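PDB 4Q7F: 5' nucleotidase family protein from Staphylococcus aureus subsp. aureus, which belongs to the 5'-nucleotidase family, joining a metal-binding calcineurin-like phosphoesterase domain to a C-terminal domain that helps line the ligand pocket. Local coordinates for residues T38-Y43 and T376-I381; V147-V152 and P193-H198; A408-V413 and A422-P427. All blocks are in the same frame, centred on the assembly; numbering follows the deposited sequence.

Contact 1: residues T38-Y43 and T376-I381; sequences TSRNQY and TMRDVI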
loop_
_atom_site.group_PDB
_atom_site.type_symbol
_atom_site.label_atom_id
_atom_site.label_comp_id
_atom_site.label_asym_id
_atom_site.label_seq_id
_atom_site.Cartn_x
_atom_site.Cartn_y
_atom_site.Cartn_z
ATOM N N THR A 38 -4.617 3.946 16.786
ATOM C CA THR A 38 -3.581 3.613 17.757
ATOM C C THR A 38 -4.194 3.514 19.169
ATOM O O THR A 38 -3.703 2.774 20.012
ATOM C CB THR A 38 -2.388 4.582 17.698
ATOM O OG1 THR A 38 -2.846 5.917 17.773
ATOM C CG2 THR A 38 -1.651 4.421 16.386
ATOM N N SER A 39 -5.295 4.222 19.405
ATOM C CA SER A 39 -6.019 4.124 20.685
ATOM C C SER A 39 -7.490 4.453 20.423
ATOM O O SER A 39 -7.810 5.149 19.477
ATOM C CB SER A 39 -5.406 5.022 21.783
ATOM O OG SER A 39 -5.501 6.410 21.479
ATOM N N ARG A 40 -8.367 3.925 21.269
ATOM C CA ARG A 40 -9.816 4.070 21.117
ATOM C C ARG A 40 -10.362 5.461 20.887
ATOM O O ARG A 40 -11.189 5.657 19.991
ATOM C CB ARG A 40 -10.518 3.476 22.336
ATOM C CG ARG A 40 -12.032 3.576 22.271
ATOM C CD ARG A 40 -12.708 2.970 23.484
ATOM N NE ARG A 40 -14.147 2.982 23.266
ATOM C CZ ARG A 40 -14.878 1.949 22.837
ATOM N NH1 ARG A 40 -16.178 2.117 22.656
ATOM N NH2 ARG A 40 -14.338 0.750 22.600
ATOM N N ASN A 41 -9.908 6.428 21.686
ATOM C CA ASN A 41 -10.439 7.796 21.631
ATOM C C ASN A 41 -9.627 8.742 20.731
ATOM O O ASN A 41 -9.919 9.938 20.637
ATOM C CB ASN A 41 -10.533 8.333 23.064
ATOM C CG ASN A 41 -11.368 7.425 23.977
ATOM O OD1 ASN A 41 -12.539 7.172 23.714
ATOM N ND2 ASN A 41 -10.764 6.951 25.054
ATOM N N GLN A 42 -8.634 8.186 20.048
ATOM C CA GLN A 42 -7.750 8.937 19.157
ATOM C C GLN A 42 -8.606 9.759 18.206
ATOM O O GLN A 42 -9.662 9.305 17.745
ATOM C CB GLN A 42 -6.842 7.959 18.379
ATOM C CG GLN A 42 -5.369 8.362 18.202
ATOM C CD GLN A 42 -5.017 9.144 16.950
ATOM O OE1 GLN A 42 -5.531 8.890 15.844
ATOM N NE2 GLN A 42 -4.060 10.050 17.097
ATOM N N TYR A 43 -8.170 10.993 17.964
ATOM C CA TYR A 43 -8.842 11.906 17.051
ATOM C C TYR A 43 -7.710 12.676 16.410
ATOM O O TYR A 43 -6.823 13.147 17.114
ATOM C CB TYR A 43 -9.770 12.857 17.790
ATOM C CG TYR A 43 -10.726 13.582 16.882
ATOM C CD1 TYR A 43 -10.285 14.582 16.015
ATOM C CD2 TYR A 43 -12.089 13.272 16.897
ATOM C CE1 TYR A 43 -11.181 15.238 15.174
ATOM C CE2 TYR A 43 -12.987 13.928 16.072
ATOM C CZ TYR A 43 -12.534 14.895 15.208
ATOM O OH TYR A 43 -13.448 15.540 14.405
ATOM N N THR A 376 -5.118 -7.144 22.554
ATOM C CA THR A 376 -6.463 -6.973 21.997
ATOM C C THR A 376 -6.403 -7.102 20.461
ATOM O O THR A 376 -5.312 -7.140 19.877
ATOM C CB THR A 376 -7.042 -5.592 22.347
ATOM O OG1 THR A 376 -6.230 -4.579 21.750
ATOM C CG2 THR A 376 -7.083 -5.381 23.874
HETATM N N MSE A 377 -7.570 -7.159 19.826
HETATM C CA MSE A 377 -7.658 -7.255 18.355
HETATM C C MSE A 377 -6.870 -6.099 17.732
HETATM O O MSE A 377 -6.135 -6.286 16.746
HETATM C CB MSE A 377 -9.138 -7.275 17.967
HETATM C CG MSE A 377 -9.381 -7.396 16.464
HETATM SE SE MSE A 377 -8.400 -8.918 15.640
HETATM C CE MSE A 377 -9.776 -10.219 16.132
ATOM N N ARG A 378 -7.002 -4.918 18.343
ATOM C CA ARG A 378 -6.299 -3.680 17.925
ATOM C C ARG A 378 -4.797 -3.928 17.784
ATOM O O ARG A 378 -4.190 -3.565 16.796
ATOM C CB ARG A 378 -6.517 -2.571 18.969
ATOM C CG ARG A 378 -6.041 -1.162 18.554
ATOM C CD ARG A 378 -6.199 -0.116 19.657
ATOM N NE ARG A 378 -7.553 -0.114 20.185
ATOM C CZ ARG A 378 -8.559 0.598 19.697
ATOM N NH1 ARG A 378 -8.386 1.439 18.676
ATOM N NH2 ARG A 378 -9.745 0.463 20.251
ATOM N N ASP A 379 -4.220 -4.554 18.796
ATOM C CA ASP A 379 -2.785 -4.843 18.818
ATOM C C ASP A 379 -2.364 -5.829 17.747
ATOM O O ASP A 379 -1.326 -5.656 17.122
ATOM C CB ASP A 379 -2.398 -5.337 20.202
ATOM C CG ASP A 379 -2.849 -4.381 21.295
ATOM O OD1 ASP A 379 -2.487 -3.188 21.227
ATOM O OD2 ASP A 379 -3.569 -4.807 22.211
ATOM N N VAL A 380 -3.167 -6.867 17.523
ATOM C CA VAL A 380 -2.848 -7.876 16.522
ATOM C C VAL A 380 -2.816 -7.261 15.129
ATOM O O VAL A 380 -1.912 -7.530 14.333
ATOM C CB VAL A 380 -3.863 -9.050 16.537
ATOM C CG1 VAL A 380 -3.662 -9.949 15.325
ATOM C CG2 VAL A 380 -3.769 -9.852 17.828
ATOM N N ILE A 381 -3.825 -6.442 14.836
ATOM C CA ILE A 381 -3.921 -5.806 13.532
ATOM C C ILE A 381 -2.759 -4.833 13.297
ATOM O O ILE A 381 -2.190 -4.812 12.205
ATOM C CB ILE A 381 -5.277 -5.093 13.330
ATOM C CG1 ILE A 381 -6.431 -6.113 13.363
ATOM C CG2 ILE A 381 -5.258 -4.393 11.986
ATOM C CD1 ILE A 381 -7.840 -5.530 13.288
#

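Contact 2: residues V147-V152 and P193-H198; sequences VKYFQV and PEMKRH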
loop_
_atom_site.group_PDB
_atom_site.type_symbol
_atom_site.label_atom_id
_atom_site.label_comp_id
_atom_site.label_asym_id
_atom_site.label_seq_id
_atom_site.Cartn_x
_atom_site.Cartn_y
_atom_site.Cartn_z
ATOM N N VAL A 147 -12.232 5.197 -20.013
ATOM C CA VAL A 147 -12.215 6.593 -20.385
ATOM C C VAL A 147 -13.622 7.209 -20.230
ATOM O O VAL A 147 -14.622 6.532 -20.451
ATOM C CB VAL A 147 -11.710 6.760 -21.833
ATOM C CG1 VAL A 147 -11.789 8.216 -22.280
ATOM C CG2 VAL A 147 -10.283 6.244 -21.961
ATOM N N LYS A 148 -13.654 8.470 -19.792
ATOM C CA LYS A 148 -14.890 9.247 -19.593
ATOM C C LYS A 148 -14.725 10.624 -20.232
ATOM O O LYS A 148 -13.675 11.262 -20.108
ATOM C CB LYS A 148 -15.154 9.410 -18.086
ATOM C CG LYS A 148 -16.310 10.323 -17.691
ATOM C CD LYS A 148 -16.391 10.442 -16.168
ATOM C CE LYS A 148 -17.364 11.522 -15.715
ATOM N NZ LYS A 148 -18.753 11.309 -16.208
ATOM N N TYR A 149 -15.766 11.099 -20.901
ATOM C CA TYR A 149 -15.725 12.412 -21.513
ATOM C C TYR A 149 -16.883 13.252 -20.982
ATOM O O TYR A 149 -17.959 12.721 -20.721
ATOM C CB TYR A 149 -15.852 12.296 -23.042
ATOM C CG TYR A 149 -14.693 11.608 -23.734
ATOM C CD1 TYR A 149 -13.506 12.286 -23.976
ATOM C CD2 TYR A 149 -14.806 10.304 -24.198
ATOM C CE1 TYR A 149 -12.438 11.666 -24.624
ATOM C CE2 TYR A 149 -13.753 9.678 -24.865
ATOM C CZ TYR A 149 -12.571 10.361 -25.069
ATOM O OH TYR A 149 -11.528 9.756 -25.726
ATOM N N PHE A 150 -16.650 14.554 -20.788
ATOM C CA PHE A 150 -17.728 15.472 -20.390
ATOM C C PHE A 150 -17.419 16.882 -20.877
ATOM O O PHE A 150 -16.271 17.193 -21.205
ATOM C CB PHE A 150 -17.999 15.435 -18.879
ATOM C CG PHE A 150 -16.836 15.847 -18.034
ATOM C CD1 PHE A 150 -15.915 14.905 -17.588
ATOM C CD2 PHE A 150 -16.669 17.171 -17.658
ATOM C CE1 PHE A 150 -14.843 15.282 -16.802
ATOM C CE2 PHE A 150 -15.593 17.554 -16.871
ATOM C CZ PHE A 150 -14.684 16.605 -16.439
ATOM N N GLN A 151 -18.446 17.723 -20.951
ATOM C CA GLN A 151 -18.255 19.099 -21.411
ATOM C C GLN A 151 -18.115 20.131 -20.302
ATOM O O GLN A 151 -18.721 20.027 -19.232
ATOM C CB GLN A 151 -19.374 19.540 -22.369
ATOM C CG GLN A 151 -19.274 18.896 -23.736
ATOM C CD GLN A 151 -19.387 17.395 -23.648
ATOM O OE1 GLN A 151 -20.323 16.875 -23.041
ATOM N NE2 GLN A 151 -18.435 16.687 -24.250
ATOM N N VAL A 152 -17.285 21.120 -20.593
ATOM C CA VAL A 152 -17.092 22.290 -19.750
ATOM C C VAL A 152 -17.247 23.429 -20.748
ATOM O O VAL A 152 -16.339 23.703 -21.556
ATOM C CB VAL A 152 -15.700 22.359 -19.109
ATOM C CG1 VAL A 152 -15.563 23.662 -18.308
ATOM C CG2 VAL A 152 -15.458 21.140 -18.240
ATOM N N PRO A 193 -3.908 9.730 -29.040
ATOM C CA PRO A 193 -4.402 10.233 -30.315
ATOM C C PRO A 193 -5.925 10.355 -30.355
ATOM O O PRO A 193 -6.435 11.376 -30.762
ATOM C CB PRO A 193 -3.914 9.187 -31.318
ATOM C CG PRO A 193 -2.691 8.606 -30.695
ATOM C CD PRO A 193 -2.950 8.620 -29.212
ATOM N N GLU A 194 -6.629 9.313 -29.932
ATOM C CA GLU A 194 -8.087 9.311 -29.938
ATOM C C GLU A 194 -8.667 10.319 -28.955
ATOM O O GLU A 194 -9.681 10.953 -29.233
ATOM C CB GLU A 194 -8.619 7.929 -29.585
ATOM C CG GLU A 194 -10.138 7.855 -29.608
ATOM C CD GLU A 194 -10.670 6.491 -29.243
ATOM O OE1 GLU A 194 -10.013 5.781 -28.442
ATOM O OE2 GLU A 194 -11.761 6.142 -29.753
HETATM N N MSE A 195 -8.036 10.430 -27.792
HETATM C CA MSE A 195 -8.479 11.365 -26.775
HETATM C C MSE A 195 -8.370 12.771 -27.307
HETATM O O MSE A 195 -9.315 13.547 -27.189
HETATM C CB MSE A 195 -7.686 11.167 -25.491
HETATM C CG MSE A 195 -8.203 9.903 -24.811
HETATM SE SE MSE A 195 -7.355 9.580 -23.061
HETATM C CE MSE A 195 -5.600 10.427 -23.286
ATOM N N LYS A 196 -7.241 13.103 -27.924
ATOM C CA LYS A 196 -7.063 14.438 -28.483
ATOM C C LYS A 196 -8.060 14.743 -29.615
ATOM O O LYS A 196 -8.352 15.898 -29.860
ATOM C CB LYS A 196 -5.640 14.635 -28.975
ATOM C CG LYS A 196 -4.588 14.596 -27.884
ATOM C CD LYS A 196 -3.191 14.698 -28.475
ATOM C CE LYS A 196 -2.961 16.041 -29.163
ATOM N NZ LYS A 196 -1.631 16.130 -29.818
ATOM N N ARG A 197 -8.558 13.723 -30.313
ATOM C CA ARG A 197 -9.567 13.944 -31.364
ATOM C C ARG A 197 -10.917 14.254 -30.733
ATOM O O ARG A 197 -11.730 14.956 -31.310
ATOM C CB ARG A 197 -9.750 12.724 -32.283
ATOM C CG ARG A 197 -8.680 12.520 -33.342
ATOM C CD ARG A 197 -9.052 11.417 -34.334
ATOM N NE ARG A 197 -9.004 10.050 -33.788
ATOM C CZ ARG A 197 -7.911 9.281 -33.756
ATOM N NH1 ARG A 197 -7.969 8.050 -33.249
ATOM N NH2 ARG A 197 -6.749 9.735 -34.219
ATOM N N HIS A 198 -11.161 13.709 -29.550
ATOM C CA HIS A 198 -12.441 13.895 -28.897
ATOM C C HIS A 198 -12.432 15.057 -27.888
ATOM O O HIS A 198 -13.449 15.725 -27.724
ATOM C CB HIS A 198 -12.850 12.579 -28.206
ATOM C CG HIS A 198 -14.319 12.464 -27.926
ATOM N ND1 HIS A 198 -14.955 13.177 -26.929
ATOM C CD2 HIS A 198 -15.277 11.699 -28.505
ATOM C CE1 HIS A 198 -16.241 12.871 -26.918
ATOM N NE2 HIS A 198 -16.463 11.976 -27.866
#

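Contact 3: residues A408-V413 and A422-P427; sequences AEYFDV and ADFLEP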
loop_
_atom_site.group_PDB
_atom_site.type_symbol
_atom_site.label_atom_id
_atom_site.label_comp_id
_atom_site.label_asym_id
_atom_site.label_seq_id
_atom_site.Cartn_x
_atom_site.Cartn_y
_atom_site.Cartn_z
ATOM N N ALA A 408 19.589 -7.396 4.001
ATOM C CA ALA A 408 20.773 -6.670 4.477
ATOM C C ALA A 408 21.031 -5.337 3.746
ATOM O O ALA A 408 21.775 -4.474 4.259
ATOM C CB ALA A 408 22.044 -7.584 4.441
ATOM N N GLU A 409 20.437 -5.169 2.568
ATOM C CA GLU A 409 20.522 -3.916 1.795
ATOM C C GLU A 409 19.806 -2.770 2.514
ATOM O O GLU A 409 20.011 -1.605 2.194
ATOM C CB GLU A 409 19.893 -4.069 0.410
ATOM C CG GLU A 409 20.626 -5.028 -0.502
ATOM C CD GLU A 409 19.916 -5.230 -1.818
ATOM O OE1 GLU A 409 18.991 -4.419 -2.145
ATOM O OE2 GLU A 409 20.254 -6.203 -2.521
ATOM N N TYR A 410 18.946 -3.132 3.465
ATOM C CA TYR A 410 18.208 -2.182 4.294
ATOM C C TYR A 410 19.125 -1.291 5.109
ATOM O O TYR A 410 18.749 -0.206 5.466
ATOM C CB TYR A 410 17.318 -2.958 5.276
ATOM C CG TYR A 410 16.540 -2.113 6.235
ATOM C CD1 TYR A 410 15.448 -1.370 5.799
ATOM C CD2 TYR A 410 16.853 -2.080 7.585
ATOM C CE1 TYR A 410 14.703 -0.615 6.672
ATOM C CE2 TYR A 410 16.114 -1.312 8.460
ATOM C CZ TYR A 410 15.046 -0.582 7.995
ATOM O OH TYR A 410 14.315 0.165 8.877
ATOM N N PHE A 411 20.330 -1.762 5.415
ATOM C CA PHE A 411 21.249 -1.012 6.233
ATOM C C PHE A 411 22.327 -0.279 5.444
ATOM O O PHE A 411 22.650 -0.625 4.306
ATOM C CB PHE A 411 21.973 -1.936 7.234
ATOM C CG PHE A 411 21.057 -2.657 8.185
ATOM C CD1 PHE A 411 20.497 -2.000 9.262
ATOM C CD2 PHE A 411 20.792 -4.002 8.020
ATOM C CE1 PHE A 411 19.656 -2.664 10.140
ATOM C CE2 PHE A 411 19.955 -4.671 8.888
ATOM C CZ PHE A 411 19.385 -4.005 9.949
ATOM N N ASP A 412 22.855 0.766 6.081
ATOM C CA ASP A 412 23.974 1.524 5.563
ATOM C C ASP A 412 24.726 2.017 6.794
ATOM O O ASP A 412 24.307 1.766 7.914
ATOM C CB ASP A 412 23.527 2.685 4.678
ATOM C CG ASP A 412 24.696 3.366 3.984
ATOM O OD1 ASP A 412 25.811 2.766 3.927
ATOM O OD2 ASP A 412 24.516 4.507 3.508
ATOM N N VAL A 413 25.860 2.663 6.595
ATOM C CA VAL A 413 26.633 3.197 7.699
ATOM C C VAL A 413 26.674 4.719 7.586
ATOM O O VAL A 413 27.019 5.255 6.544
ATOM C CB VAL A 413 28.077 2.643 7.696
ATOM C CG1 VAL A 413 28.938 3.337 8.748
ATOM C CG2 VAL A 413 28.061 1.136 7.906
ATOM N N ALA A 422 19.402 5.069 2.482
ATOM C CA ALA A 422 18.613 6.059 1.775
ATOM C C ALA A 422 17.632 5.370 0.836
ATOM O O ALA A 422 16.481 5.788 0.710
ATOM C CB ALA A 422 19.528 6.980 0.978
ATOM N N ASP A 423 18.108 4.315 0.180
ATOM C CA ASP A 423 17.299 3.503 -0.748
ATOM C C ASP A 423 15.968 3.030 -0.156
ATOM O O ASP A 423 15.014 2.831 -0.885
ATOM C CB ASP A 423 18.094 2.257 -1.185
ATOM C CG ASP A 423 19.277 2.600 -2.063
ATOM O OD1 ASP A 423 19.140 3.486 -2.925
ATOM O OD2 ASP A 423 20.344 1.978 -1.908
ATOM N N PHE A 424 15.930 2.842 1.163
ATOM C CA PHE A 424 14.747 2.338 1.857
ATOM C C PHE A 424 13.937 3.407 2.567
ATOM O O PHE A 424 12.946 3.085 3.218
ATOM C CB PHE A 424 15.174 1.255 2.860
ATOM C CG PHE A 424 15.473 -0.065 2.229
ATOM C CD1 PHE A 424 16.609 -0.246 1.455
ATOM C CD2 PHE A 424 14.618 -1.138 2.420
ATOM C CE1 PHE A 424 16.889 -1.469 0.882
ATOM C CE2 PHE A 424 14.898 -2.374 1.865
ATOM C CZ PHE A 424 16.034 -2.540 1.087
ATOM N N LEU A 425 14.376 4.662 2.449
ATOM C CA LEU A 425 13.703 5.813 3.056
ATOM C C LEU A 425 13.161 6.814 2.028
ATOM O O LEU A 425 12.141 7.430 2.268
ATOM C CB LEU A 425 14.671 6.553 3.980
ATOM C CG LEU A 425 15.223 5.774 5.177
ATOM C CD1 LEU A 425 16.300 6.589 5.884
ATOM C CD2 LEU A 425 14.091 5.417 6.129
ATOM N N GLU A 426 13.861 6.980 0.903
ATOM C CA GLU A 426 13.471 7.945 -0.131
ATOM C C GLU A 426 13.099 7.261 -1.448
ATOM O O GLU A 426 13.663 6.226 -1.785
ATOM C CB GLU A 426 14.609 8.939 -0.409
ATOM C CG GLU A 426 15.097 9.741 0.796
ATOM C CD GLU A 426 14.046 10.646 1.419
ATOM O OE1 GLU A 426 13.128 11.123 0.706
ATOM O OE2 GLU A 426 14.159 10.909 2.635
ATOM N N PRO A 427 12.135 7.836 -2.192
ATOM C CA PRO A 427 11.382 9.043 -1.832
ATOM C C PRO A 427 10.507 8.836 -0.589
ATOM O O PRO A 427 10.199 9.797 0.107
ATOM C CB PRO A 427 10.528 9.322 -3.076
ATOM C CG PRO A 427 10.542 8.066 -3.877
ATOM C CD PRO A 427 11.843 7.389 -3.564
HETATM O O HOH W 1 22.153 5.644 3.022
#

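Contact 1: residues T38-Y43 and T376-I381
Arg378 reaches out from the first turn of its helix and lays its guanidinium group against the backbone of Ser39 and Arg40. The packing between the two segments is of a flat group on a peptide: Arg40 N lies 3.5 Å above the guanidinium plane, displaced toward the rim, and Ser39 C is 3.6 Å from Arg378 NH1 over that same face. The aliphatic part of the arginine adds a little, Arg378 CD standing 3.8 Å from Thr38 O, while Arg378 NH2 comes within 3.7 Å of Arg40 CB. Arg378 has CG anti to the backbone N, chi1 -170°; its chain runs out toward the loop and bends at chi3, -52°, before the guanidinium lies against the peptide.

The contact joins the calcineurin-like phosphoesterase part of the chain to the C-terminal 5'-nucleotidase domain. Residues 38-43 belong to the loop between strand 19-25 and helix 48-59, with a type I beta turn from Ser39 to Gln42; residues 377-381 open helix 377-383.

Among the polar and charged interactions, Arg378 NH1 hydrogen-bonds to Phe37 O, just before residue 38, and NH2 makes salt bridges to Glu314 of helix 304-317 and to Asp318 just past its end. Arg40, extended from CG to NE, leads away to salt bridges with Asp315 of that helix and Asp318. Asp318 is thus shared by both arginines and probably offsets their like charges, Arg40 NH2 and Arg378 NH2 being 5.2 Å apart.

Thr376 occupies the N-cap of helix 377-383, and Asp379 in the first turn reaches back to it: Asp379 OD2 accepts from Thr376 N at 2.8 Å through its anti lone pair and from Thr376 OG1 at 2.7 Å from above the carboxylate plane.

Contact 2: residues V147-V152 and P193-H198
Tyr149 and His198 stack face to face, their ring centroids 4.0 Å apart and their planes inclined by 28°. The inclination makes the overlap uneven. It is tightest where His198 ND1 sits over the tyrosine face, 3.4 Å from Tyr149 CD1 and displaced toward the rim; in the reverse direction, Tyr149 CD2 lies 3.9 Å above the imidazole plane. His198 CB also reaches the phenol, at 3.7 Å from Tyr149 CE1. With chi1 at -159° the imidazole swings to the side of its own carbonyl carbon, which sets it against one face of the phenol ring. Beyond the stack, the hydroxyl end of the tyrosine abuts the helix itself: Tyr149 OH is 3.5 Å from CG of Met195, present as selenomethionine, and the two side chains cross at about a right angle.

Met195 forms the buried side of the contact, its selenium end leading away from the strand. The other side is much looser. His198 and Glu194 are exposed, and Glu194 meets the strand by little more than its carbonyl O, 4.1 Å from Tyr149 OH.

Strand 147-152 is an outermost strand of the six-stranded mixed sheet in the phosphoesterase domain. Helix 184-198 packs on the outer face of this sheet; the axes of residues 147-152 and 193-198 approach to 10.7 Å, with their N-to-C directions 17° apart. Met195 continues the packing onto Ile160 of the adjacent strand 155-163, whereas Phe150 points away from the helix to stack on Phe66 and touch strand 19-25 of the five-stranded sheet, as in the two-sheet sandwich of calcineurin-like phosphoesterases.

Contact 3: residues A408-V413 and A422-P427
Aromatic packing of Phe424 against the Glu409-Tyr410 backbone and the Tyr410 ring makes a buried contact in the C-terminal 5'-nucleotidase domain. It lies beside the two-stranded antiparallel hairpin 411-414/417-420, joining the type I beta turn Ala408-Phe411 that leads into the hairpin to the 3-10 segment 422-424 that follows it. The side chain of Phe424 is about 11 Å from the bound 3D1 and is not among the residues of the ligand pocket.

The face of Phe424 takes two things at once. Tyr410 CA lies over the ring centre in a CH-pi contact, 3.7 Å from the centroid and 10° off the normal. The Tyr410 ring turns an edge to the same phenylalanine in an offset edge-to-face pair, with planes at 88° and Tyr410 CD1 3.5 Å from Phe424 CD2. Across the ring from CD2, Phe424 CE1 is 3.4 Å from Glu409 O, which approaches obliquely. The phenol OH of Tyr410 hydrogen-bonds to His431, and the ring also stacks on Tyr434. Glu409 sends its carboxylate to Arg406.

Nearer the hairpin strands, a water bridges the segments: it donates to Asp412 OD2 at 2.7 Å and accepts from Ala422 N at 2.9 Å.

From the N terminus, residues 38-43 come first; contact 1 closes at residues 376-381, 333 residues on, making the longest loop and tying the phosphoesterase part of the chain to the C-terminal domain. Contact 2 is nested within that loop: it closes a much shorter one inside the phosphoesterase domain, joining helix 184-198 to an edge of its sheet, on the opposite side of the chain's centre. Contact 3 opens only after contact 1 has closed and spans just the hairpin of the C-terminal domain. None cross, and none touch; the centres of contacts 1 and 3 are about 29 Å apart, and those of contacts 1 and 2 about 46 Å.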